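Local structure of separin (Saccharomyces cerevisiae, 5U1T) at residues L1270-L1275 / H1321-A1326; M1281-E1286 / D1316-H1321; D1287-L1292 / Y1312-I1317. The protein acts as a caspase-like cysteine protease that cleaves the cohesin subunit MCD1/SCC1 at the onset of anaphase, driving chromosome segregation. All blocks are in the same frame, centred on the assembly; numbering follows the deposited sequence.

Contact 1. Residues L1270-L1275 / H1321-A1326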
loop_
_atom_site.group_PDB
_atom_site.type_symbol
_atom_site.label_atom_id
_atom_site.label_comp_id
_atom_site.label_asym_id
_atom_site.label_seq_id
_atom_site.Cartn_x
_atom_site.Cartn_y
_atom_site.Cartn_z
ATOM N N LEU A 1270 -36.636 -62.714 -22.599
ATOM C CA LEU A 1270 -35.583 -61.891 -23.204
ATOM C C LEU A 1270 -34.840 -62.632 -24.324
ATOM O O LEU A 1270 -34.251 -63.678 -24.087
ATOM C CB LEU A 1270 -34.580 -61.451 -22.142
ATOM C CG LEU A 1270 -34.780 -60.141 -21.393
ATOM C CD1 LEU A 1270 -36.233 -59.859 -21.145
ATOM C CD2 LEU A 1270 -34.002 -60.203 -20.092
ATOM N N PRO A 1271 -34.833 -62.067 -25.539
ATOM C CA PRO A 1271 -34.219 -62.709 -26.705
ATOM C C PRO A 1271 -32.811 -63.219 -26.437
ATOM O O PRO A 1271 -32.424 -64.259 -26.966
ATOM C CB PRO A 1271 -34.177 -61.598 -27.752
ATOM C CG PRO A 1271 -35.092 -60.575 -27.303
ATOM C CD PRO A 1271 -35.274 -60.693 -25.827
ATOM N N SER A 1272 -32.050 -62.500 -25.627
ATOM C CA SER A 1272 -30.676 -62.880 -25.371
ATOM C C SER A 1272 -30.590 -64.164 -24.569
ATOM O O SER A 1272 -29.746 -65.020 -24.842
ATOM C CB SER A 1272 -29.945 -61.769 -24.634
ATOM O OG SER A 1272 -28.553 -61.927 -24.814
ATOM N N ARG A 1273 -31.462 -64.296 -23.571
ATOM C CA ARG A 1273 -31.386 -65.425 -22.657
ATOM C C ARG A 1273 -32.018 -66.630 -23.319
ATOM O O ARG A 1273 -31.694 -67.770 -23.017
ATOM C CB ARG A 1273 -32.045 -65.077 -21.331
ATOM C CG ARG A 1273 -31.125 -64.301 -20.448
ATOM C CD ARG A 1273 -31.835 -63.385 -19.485
ATOM N NE ARG A 1273 -30.910 -62.360 -19.018
ATOM C CZ ARG A 1273 -30.469 -62.209 -17.770
ATOM N NH1 ARG A 1273 -30.882 -62.998 -16.779
ATOM N NH2 ARG A 1273 -29.613 -61.228 -17.523
ATOM N N LYS A 1274 -32.876 -66.353 -24.284
ATOM C CA LYS A 1274 -33.523 -67.404 -25.040
ATOM C C LYS A 1274 -32.616 -68.014 -26.084
ATOM O O LYS A 1274 -32.796 -69.183 -26.417
ATOM C CB LYS A 1274 -34.781 -66.867 -25.699
ATOM C CG LYS A 1274 -35.771 -66.334 -24.678
ATOM C CD LYS A 1274 -36.858 -65.528 -25.343
ATOM C CE LYS A 1274 -37.524 -66.369 -26.397
ATOM N NZ LYS A 1274 -38.761 -65.699 -26.837
ATOM N N LEU A 1275 -31.632 -67.255 -26.579
ATOM C CA LEU A 1275 -30.851 -67.691 -27.744
ATOM C C LEU A 1275 -29.336 -67.803 -27.593
ATOM O O LEU A 1275 -28.686 -68.399 -28.458
ATOM C CB LEU A 1275 -31.113 -66.749 -28.919
ATOM C CG LEU A 1275 -32.573 -66.501 -29.275
ATOM C CD1 LEU A 1275 -32.655 -65.250 -30.101
ATOM C CD2 LEU A 1275 -33.228 -67.703 -29.982
ATOM N N HIS A 1321 -23.923 -53.596 -19.686
ATOM C CA HIS A 1321 -22.972 -54.661 -19.416
ATOM C C HIS A 1321 -22.818 -55.669 -20.572
ATOM O O HIS A 1321 -22.165 -56.696 -20.405
ATOM C CB HIS A 1321 -23.364 -55.408 -18.151
ATOM C CG HIS A 1321 -22.871 -54.771 -16.896
ATOM N ND1 HIS A 1321 -23.675 -53.981 -16.098
ATOM C CD2 HIS A 1321 -21.659 -54.803 -16.302
ATOM C CE1 HIS A 1321 -22.974 -53.559 -15.061
ATOM N NE2 HIS A 1321 -21.749 -54.047 -15.162
ATOM N N GLY A 1322 -23.410 -55.383 -21.731
ATOM C CA GLY A 1322 -23.216 -56.214 -22.913
ATOM C C GLY A 1322 -24.327 -57.181 -23.351
ATOM O O GLY A 1322 -24.139 -57.955 -24.292
ATOM N N GLU A 1323 -25.473 -57.168 -22.681
ATOM C CA GLU A 1323 -26.569 -58.047 -23.090
ATOM C C GLU A 1323 -27.606 -57.269 -23.880
ATOM O O GLU A 1323 -28.424 -56.543 -23.306
ATOM C CB GLU A 1323 -27.232 -58.716 -21.887
ATOM C CG GLU A 1323 -28.088 -59.882 -22.269
ATOM C CD GLU A 1323 -28.915 -60.382 -21.103
ATOM O OE1 GLU A 1323 -30.162 -60.332 -21.202
ATOM O OE2 GLU A 1323 -28.313 -60.816 -20.087
ATOM N N GLU A 1324 -27.567 -57.420 -25.198
ATOM C CA GLU A 1324 -28.530 -56.770 -26.067
ATOM C C GLU A 1324 -29.877 -57.487 -26.073
ATOM O O GLU A 1324 -29.931 -58.707 -26.079
ATOM C CB GLU A 1324 -27.991 -56.686 -27.477
ATOM C CG GLU A 1324 -26.797 -55.799 -27.584
ATOM C CD GLU A 1324 -26.504 -55.422 -29.022
ATOM O OE1 GLU A 1324 -26.487 -56.333 -29.909
ATOM O OE2 GLU A 1324 -26.307 -54.209 -29.272
ATOM N N ASN A 1325 -30.951 -56.703 -26.040
ATOM C CA ASN A 1325 -32.297 -57.200 -26.166
ATOM C C ASN A 1325 -33.151 -56.241 -26.981
ATOM O O ASN A 1325 -33.740 -55.322 -26.431
ATOM C CB ASN A 1325 -32.913 -57.436 -24.787
ATOM C CG ASN A 1325 -32.347 -58.667 -24.109
ATOM O OD1 ASN A 1325 -31.795 -58.600 -23.017
ATOM N ND2 ASN A 1325 -32.471 -59.808 -24.773
ATOM N N ALA A 1326 -33.214 -56.458 -28.293
ATOM C CA ALA A 1326 -34.132 -55.712 -29.146
ATOM C C ALA A 1326 -35.548 -55.691 -28.557
ATOM O O ALA A 1326 -36.126 -56.752 -28.303
ATOM C CB ALA A 1326 -34.152 -56.312 -30.524
#
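Glu1323 meets Arg1273 because its CG stands anti to its own backbone N (chi1 -164°) and the rest of the chain runs on extended, while the Arg1273 chain, with CG anti to the carbonyl carbon, stays extended as far as NE. The two side chains cross at about a right angle, and the guanidinium takes the carboxylate side-on with two nitrogens. Arg1273 NE donates to Glu1323 OE1 at 3.1 Å in an almost straight bond (172°), and Arg1273 NH2 donates to Glu1323 OE2 at 2.9 Å, the oxygen accepting on its syn lone pair. The planes of the two groups are 50° apart, a twisted rather than coplanar salt bridge. Beside it, Ser1272 OG lies 3.3 Å from Glu1323 CG, and Ser1272 CB packs 3.4 Å from Glu1324 O. Asn1325 covers the start of the short helix 1271-1275, its CG 3.9 Å from Leu1270 CG at the N-cap position and its CB 4.2 Å from Pro1271 CD in the first turn. The partner segment is the loop leaving helix 1303-1320, which a Schellman motif ends: Gly1322, at positive phi, is the C' residue, and Glu1323 follows directly and points toward helix 1271-1275. Arg1273 NH2 also donates to Ile1283 O, and the arginine side chain also touches Tyr1263, His1267 and Phe1282. A two-point grip between groups of opposite charge, one bond to each carboxylate oxygen, is likely to fix the rotation of this buried carboxylate and probably keeps both groups ionised.

Contact 2. Residues M1281-E1286 / D1316-H1321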
loop_
_atom_site.group_PDB
_atom_site.type_symbol
_atom_site.label_atom_id
_atom_site.label_comp_id
_atom_site.label_asym_id
_atom_site.label_seq_id
_atom_site.Cartn_x
_atom_site.Cartn_y
_atom_site.Cartn_z
ATOM N N MET A 1281 -23.761 -67.860 -17.706
ATOM C CA MET A 1281 -23.117 -66.676 -18.246
ATOM C C MET A 1281 -23.999 -65.454 -18.192
ATOM O O MET A 1281 -23.556 -64.371 -18.581
ATOM C CB MET A 1281 -22.684 -66.917 -19.686
ATOM C CG MET A 1281 -21.664 -68.018 -19.845
ATOM S SD MET A 1281 -21.733 -68.658 -21.526
ATOM C CE MET A 1281 -22.054 -67.076 -22.321
ATOM N N PHE A 1282 -25.241 -65.603 -17.732
ATOM C CA PHE A 1282 -26.145 -64.456 -17.715
ATOM C C PHE A 1282 -25.683 -63.393 -16.728
ATOM O O PHE A 1282 -25.170 -63.718 -15.659
ATOM C CB PHE A 1282 -27.573 -64.861 -17.365
ATOM C CG PHE A 1282 -28.247 -65.714 -18.400
ATOM C CD1 PHE A 1282 -27.698 -65.879 -19.671
ATOM C CD2 PHE A 1282 -29.430 -66.364 -18.093
ATOM C CE1 PHE A 1282 -28.327 -66.695 -20.608
ATOM C CE2 PHE A 1282 -30.058 -67.173 -19.024
ATOM C CZ PHE A 1282 -29.514 -67.338 -20.277
ATOM N N ILE A 1283 -25.891 -62.127 -17.081
ATOM C CA ILE A 1283 -25.641 -61.033 -16.141
ATOM C C ILE A 1283 -26.646 -61.052 -14.999
ATOM O O ILE A 1283 -27.836 -60.955 -15.228
ATOM C CB ILE A 1283 -25.723 -59.663 -16.813
ATOM C CG1 ILE A 1283 -24.666 -59.540 -17.881
ATOM C CG2 ILE A 1283 -25.554 -58.563 -15.805
ATOM C CD1 ILE A 1283 -24.942 -58.386 -18.792
ATOM N N LYS A 1284 -26.167 -61.153 -13.767
ATOM C CA LYS A 1284 -27.068 -61.162 -12.628
ATOM C C LYS A 1284 -27.192 -59.758 -12.032
ATOM O O LYS A 1284 -26.200 -59.055 -11.860
ATOM C CB LYS A 1284 -26.595 -62.186 -11.586
ATOM C CG LYS A 1284 -26.571 -63.667 -12.110
ATOM C CD LYS A 1284 -27.918 -64.444 -11.941
ATOM C CE LYS A 1284 -27.815 -65.907 -12.458
ATOM N NZ LYS A 1284 -28.767 -66.924 -11.816
ATOM N N VAL A 1285 -28.429 -59.352 -11.765
ATOM C CA VAL A 1285 -28.750 -58.028 -11.238
ATOM C C VAL A 1285 -28.706 -58.039 -9.718
ATOM O O VAL A 1285 -29.041 -59.033 -9.111
ATOM C CB VAL A 1285 -30.150 -57.583 -11.720
ATOM C CG1 VAL A 1285 -30.623 -56.407 -10.965
ATOM C CG2 VAL A 1285 -30.128 -57.261 -13.192
ATOM N N GLU A 1286 -28.271 -56.951 -9.102
ATOM C CA GLU A 1286 -28.240 -56.845 -7.637
ATOM C C GLU A 1286 -29.619 -56.998 -6.976
ATOM O O GLU A 1286 -30.643 -56.668 -7.572
ATOM C CB GLU A 1286 -27.622 -55.505 -7.242
ATOM C CG GLU A 1286 -26.118 -55.532 -7.149
ATOM C CD GLU A 1286 -25.640 -55.708 -5.717
ATOM O OE1 GLU A 1286 -26.199 -55.039 -4.807
ATOM O OE2 GLU A 1286 -24.706 -56.513 -5.500
ATOM N N ASP A 1316 -31.738 -51.852 -19.128
ATOM C CA ASP A 1316 -30.586 -50.982 -19.259
ATOM C C ASP A 1316 -29.374 -51.581 -18.544
ATOM O O ASP A 1316 -28.294 -51.602 -19.107
ATOM C CB ASP A 1316 -30.891 -49.585 -18.734
ATOM C CG ASP A 1316 -31.547 -48.698 -19.770
ATOM O OD1 ASP A 1316 -31.627 -49.086 -20.948
ATOM O OD2 ASP A 1316 -31.973 -47.588 -19.409
ATOM N N ILE A 1317 -29.538 -52.083 -17.325
ATOM C CA ILE A 1317 -28.418 -52.708 -16.627
ATOM C C ILE A 1317 -27.796 -53.811 -17.475
ATOM O O ILE A 1317 -26.575 -53.873 -17.631
ATOM C CB ILE A 1317 -28.822 -53.329 -15.281
ATOM C CG1 ILE A 1317 -29.437 -52.279 -14.342
ATOM C CG2 ILE A 1317 -27.618 -54.035 -14.644
ATOM C CD1 ILE A 1317 -29.735 -52.788 -12.923
ATOM N N LEU A 1318 -28.630 -54.670 -18.040
ATOM C CA LEU A 1318 -28.125 -55.746 -18.871
ATOM C C LEU A 1318 -27.501 -55.217 -20.150
ATOM O O LEU A 1318 -26.487 -55.735 -20.600
ATOM C CB LEU A 1318 -29.246 -56.729 -19.195
ATOM C CG LEU A 1318 -29.981 -57.218 -17.954
ATOM C CD1 LEU A 1318 -31.185 -58.062 -18.354
ATOM C CD2 LEU A 1318 -29.028 -57.989 -17.056
ATOM N N LEU A 1319 -28.101 -54.188 -20.736
ATOM C CA LEU A 1319 -27.585 -53.609 -21.980
ATOM C C LEU A 1319 -26.163 -53.033 -21.851
ATOM O O LEU A 1319 -25.304 -53.314 -22.699
ATOM C CB LEU A 1319 -28.529 -52.516 -22.497
ATOM C CG LEU A 1319 -28.018 -51.714 -23.698
ATOM C CD1 LEU A 1319 -27.607 -52.663 -24.805
ATOM C CD2 LEU A 1319 -29.049 -50.703 -24.199
ATOM N N PHE A 1320 -25.913 -52.239 -20.808
ATOM C CA PHE A 1320 -24.637 -51.529 -20.701
ATOM C C PHE A 1320 -23.548 -52.519 -20.364
ATOM O O PHE A 1320 -22.400 -52.341 -20.750
ATOM C CB PHE A 1320 -24.707 -50.409 -19.665
ATOM C CG PHE A 1320 -25.804 -49.421 -19.931
ATOM C CD1 PHE A 1320 -26.095 -49.031 -21.227
ATOM C CD2 PHE A 1320 -26.567 -48.906 -18.893
ATOM C CE1 PHE A 1320 -27.115 -48.137 -21.489
ATOM C CE2 PHE A 1320 -27.589 -48.009 -19.149
ATOM C CZ PHE A 1320 -27.867 -47.631 -20.452
ATOM N N HIS A 1321 -23.923 -53.596 -19.686
ATOM C CA HIS A 1321 -22.972 -54.661 -19.416
ATOM C C HIS A 1321 -22.818 -55.669 -20.572
ATOM O O HIS A 1321 -22.165 -56.696 -20.405
ATOM C CB HIS A 1321 -23.364 -55.408 -18.151
ATOM C CG HIS A 1321 -22.871 -54.771 -16.896
ATOM N ND1 HIS A 1321 -23.675 -53.981 -16.098
ATOM C CD2 HIS A 1321 -21.659 -54.803 -16.302
ATOM C CE1 HIS A 1321 -22.974 -53.559 -15.061
ATOM N NE2 HIS A 1321 -21.749 -54.047 -15.162
#
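Residues 1283 to 1285 run extended alongside the last turn of helix 1303-1320 in a roughly opposite sense, Ile1283 CA lying 6.4 Å from Leu1318 CA and Val1285 CA 7.6 Å from Ile1317 CA. Ile1283 and Val1285 point toward the helix and Lys1284, between them, away. Leu1318 CD2 fits between the two inward residues, 3.7 Å from Ile1283 CB and 4.1 Å from Val1285 CG2. The Ile1283 and Leu1318 side chains slide past each other in opposite directions, whereas Val1285 and Leu1318 cross at about a right angle. Val1285 CG1, the other branch, lies 4.2 Å from Ile1317 CD1. This segment is the extended connection between helices 1271-1275 and 1287-1294, with Glu1286 at the N-cap position of the second; backbone bonds of Lys1284 with Leu966 and of Glu1286 with Ser964 tie it to a neighbouring loop. With CG1 anti to the carbonyl carbon (chi1 -62°) and the chain extended beyond it, Ile1283 sends CD1 along the helix end to 3.6 Å from Leu1318 O, where it also packs against His1321 CB. The His1321 imidazole turns back onto its own helix: ND1 donates to Ile1317 O at 3.3 Å with an N-H...O angle of 151°. That oxygen lies in the ring plane, but the donor stands tilted 28° from the carbonyl plane; a weak bond from the His1321 backbone N reaches the same carbonyl.

Contact 3. Residues D1287-L1292 / Y1312-I1317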
loop_
_atom_site.group_PDB
_atom_site.type_symbol
_atom_site.label_atom_id
_atom_site.label_comp_id
_atom_site.label_asym_id
_atom_site.label_seq_id
_atom_site.Cartn_x
_atom_site.Cartn_y
_atom_site.Cartn_z
ATOM N N ASP A 1287 -29.638 -57.484 -5.742
ATOM C CA ASP A 1287 -30.902 -57.762 -5.066
ATOM C C ASP A 1287 -31.779 -56.531 -4.907
ATOM O O ASP A 1287 -33.004 -56.628 -5.047
ATOM C CB ASP A 1287 -30.671 -58.361 -3.680
ATOM C CG ASP A 1287 -30.329 -59.824 -3.726
ATOM O OD1 ASP A 1287 -30.370 -60.412 -4.823
ATOM O OD2 ASP A 1287 -30.016 -60.390 -2.664
ATOM N N TRP A 1288 -31.171 -55.383 -4.614
ATOM C CA TRP A 1288 -31.965 -54.213 -4.271
ATOM C C TRP A 1288 -32.726 -53.733 -5.487
ATOM O O TRP A 1288 -33.731 -53.046 -5.349
ATOM C CB TRP A 1288 -31.101 -53.087 -3.702
ATOM C CG TRP A 1288 -30.153 -52.468 -4.681
ATOM C CD1 TRP A 1288 -28.864 -52.838 -4.892
ATOM C CD2 TRP A 1288 -30.412 -51.375 -5.585
ATOM N NE1 TRP A 1288 -28.298 -52.049 -5.863
ATOM C CE2 TRP A 1288 -29.223 -51.144 -6.309
ATOM C CE3 TRP A 1288 -31.528 -50.569 -5.848
ATOM C CZ2 TRP A 1288 -29.109 -50.136 -7.277
ATOM C CZ3 TRP A 1288 -31.415 -49.566 -6.823
ATOM C CH2 TRP A 1288 -30.213 -49.366 -7.524
ATOM N N VAL A 1289 -32.254 -54.096 -6.675
ATOM C CA VAL A 1289 -32.957 -53.756 -7.913
ATOM C C VAL A 1289 -34.190 -54.641 -8.080
ATOM O O VAL A 1289 -35.273 -54.167 -8.439
ATOM C CB VAL A 1289 -32.047 -53.911 -9.143
ATOM C CG1 VAL A 1289 -32.823 -53.674 -10.441
ATOM C CG2 VAL A 1289 -30.835 -52.973 -9.039
ATOM N N ILE A 1290 -33.997 -55.931 -7.809
ATOM C CA ILE A 1290 -35.074 -56.899 -7.795
ATOM C C ILE A 1290 -36.106 -56.495 -6.754
ATOM O O ILE A 1290 -37.297 -56.538 -7.033
ATOM C CB ILE A 1290 -34.543 -58.325 -7.516
ATOM C CG1 ILE A 1290 -33.430 -58.667 -8.511
ATOM C CG2 ILE A 1290 -35.656 -59.366 -7.600
ATOM C CD1 ILE A 1290 -32.750 -60.003 -8.238
ATOM N N GLU A 1291 -35.646 -56.065 -5.576
ATOM C CA GLU A 1291 -36.545 -55.680 -4.480
ATOM C C GLU A 1291 -37.485 -54.555 -4.870
ATOM O O GLU A 1291 -38.567 -54.421 -4.316
ATOM C CB GLU A 1291 -35.760 -55.260 -3.237
ATOM C CG GLU A 1291 -35.129 -56.411 -2.492
ATOM C CD GLU A 1291 -34.158 -55.950 -1.423
ATOM O OE1 GLU A 1291 -33.404 -56.799 -0.868
ATOM O OE2 GLU A 1291 -34.151 -54.733 -1.139
ATOM N N LEU A 1292 -37.065 -53.734 -5.820
ATOM C CA LEU A 1292 -37.884 -52.607 -6.241
ATOM C C LEU A 1292 -39.209 -53.093 -6.814
ATOM O O LEU A 1292 -40.216 -52.413 -6.693
ATOM C CB LEU A 1292 -37.145 -51.753 -7.268
ATOM C CG LEU A 1292 -36.030 -50.848 -6.745
ATOM C CD1 LEU A 1292 -35.414 -50.076 -7.895
ATOM C CD2 LEU A 1292 -36.579 -49.919 -5.682
ATOM N N TYR A 1312 -37.365 -51.097 -17.962
ATOM C CA TYR A 1312 -36.392 -50.288 -18.676
ATOM C C TYR A 1312 -35.074 -50.189 -17.934
ATOM O O TYR A 1312 -33.992 -50.291 -18.526
ATOM C CB TYR A 1312 -36.945 -48.893 -18.901
ATOM C CG TYR A 1312 -38.071 -48.855 -19.889
ATOM C CD1 TYR A 1312 -38.340 -49.947 -20.708
ATOM C CD2 TYR A 1312 -38.871 -47.716 -20.007
ATOM C CE1 TYR A 1312 -39.372 -49.909 -21.617
ATOM C CE2 TYR A 1312 -39.917 -47.659 -20.917
ATOM C CZ TYR A 1312 -40.164 -48.755 -21.722
ATOM O OH TYR A 1312 -41.210 -48.691 -22.634
ATOM N N PHE A 1313 -35.188 -49.987 -16.630
ATOM C CA PHE A 1313 -34.037 -49.884 -15.775
ATOM C C PHE A 1313 -33.234 -51.176 -15.813
ATOM O O PHE A 1313 -32.012 -51.152 -16.001
ATOM C CB PHE A 1313 -34.468 -49.545 -14.345
ATOM C CG PHE A 1313 -33.325 -49.396 -13.403
ATOM C CD1 PHE A 1313 -32.342 -48.435 -13.640
ATOM C CD2 PHE A 1313 -33.214 -50.209 -12.295
ATOM C CE1 PHE A 1313 -31.262 -48.290 -12.781
ATOM C CE2 PHE A 1313 -32.146 -50.075 -11.424
ATOM C CZ PHE A 1313 -31.160 -49.115 -11.671
ATOM N N VAL A 1314 -33.927 -52.306 -15.654
ATOM C CA VAL A 1314 -33.259 -53.595 -15.631
ATOM C C VAL A 1314 -32.680 -53.950 -17.017
ATOM O O VAL A 1314 -31.522 -54.370 -17.130
ATOM C CB VAL A 1314 -34.213 -54.699 -15.128
ATOM C CG1 VAL A 1314 -33.484 -56.019 -15.019
ATOM C CG2 VAL A 1314 -34.763 -54.304 -13.764
ATOM N N LEU A 1315 -33.474 -53.760 -18.064
ATOM C CA LEU A 1315 -32.979 -53.924 -19.418
ATOM C C LEU A 1315 -31.727 -53.077 -19.648
ATOM O O LEU A 1315 -30.765 -53.526 -20.268
ATOM C CB LEU A 1315 -34.055 -53.554 -20.433
ATOM C CG LEU A 1315 -35.325 -54.393 -20.441
ATOM C CD1 LEU A 1315 -36.195 -54.051 -21.628
ATOM C CD2 LEU A 1315 -34.980 -55.854 -20.436
ATOM N N ASP A 1316 -31.738 -51.852 -19.128
ATOM C CA ASP A 1316 -30.586 -50.982 -19.259
ATOM C C ASP A 1316 -29.374 -51.581 -18.544
ATOM O O ASP A 1316 -28.294 -51.602 -19.107
ATOM C CB ASP A 1316 -30.891 -49.585 -18.734
ATOM C CG ASP A 1316 -31.547 -48.698 -19.770
ATOM O OD1 ASP A 1316 -31.627 -49.086 -20.948
ATOM O OD2 ASP A 1316 -31.973 -47.588 -19.409
ATOM N N ILE A 1317 -29.538 -52.083 -17.325
ATOM C CA ILE A 1317 -28.418 -52.708 -16.627
ATOM C C ILE A 1317 -27.796 -53.811 -17.475
ATOM O O ILE A 1317 -26.575 -53.873 -17.631
ATOM C CB ILE A 1317 -28.822 -53.329 -15.281
ATOM C CG1 ILE A 1317 -29.437 -52.279 -14.342
ATOM C CG2 ILE A 1317 -27.618 -54.035 -14.644
ATOM C CD1 ILE A 1317 -29.735 -52.788 -12.923
#
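An antiparallel helical hairpin is packed here: helices 1287-1294 and 1303-1320 follow each other in the chain, and their segments run at 156° to one another with the axes 11.1 Å apart at closest approach. The spacing is bridged by apolar side chains, all of them buried, within the Peptidase C50 family region. Val1289 carries the contact from the shorter helix and meets three residues of the other, Phe1313, Val1314 and Ile1317, which lie on one face of it. Val1289 points toward the partner helix; its CG1, anti to the backbone N (chi1 175°), lies 3.8 Å from Phe1313 CE2 and 3.9 Å from Val1314 CG2. The two valine side chains slide past each other in opposite directions, while the phenylalanine ring is met obliquely. Val1289 CG2, the other branch, meets Ile1317 CD1 tip to tip at 4.0 Å. Replacing Val1289 by an alanine would remove both branches and would probably leave a gap beside the Phe1313 ring and deprive Val1314 CG2 and Ile1317 CD1 of their partner on this helix. Next to this cluster, Trp1288 CH2 lies 4.3 Å from Phe1313 CZ, again at an oblique angle. The indole is tied elsewhere by its polar end, NE1 donating to Pro963 O, and its rings also touch Arg1157 and Thr1159 of strand 1157-1163. On the same helix Glu1291 forms salt bridges with Arg1155 and Arg1157, and Asp1287 forms one with Lys1259 of helix 1252-1269. One face of the Trp1288 ring is covered from within its own helix by Val1289 CG2, 3.6 Å above the plane and over its centre.

Overall arrangement
All three contacts gather round helix 1303-1320 and the loop that follows it. Contact 3 packs helix 1287-1294 on its C-terminal half, contact 2 lays the extended connection along its last turn, and contact 1 fastens the loop beyond to helix 1271-1275. Centres of contacts 1 and 2, and of contacts 2 and 3, are each about 9 Å apart; those of contacts 1 and 3 are about 15 Å apart. Contacts 1 and 2 share His1321 and are joined by a probable hydrogen bond, Glu1323 N to Leu1318 O, 2.7 Å. Contacts 2 and 3 share Asp1316 and Ile1317, and Val1285 CG2 packs 4.0 Å from Val1314 CG1. All lie away from the probable catalytic Cys1497.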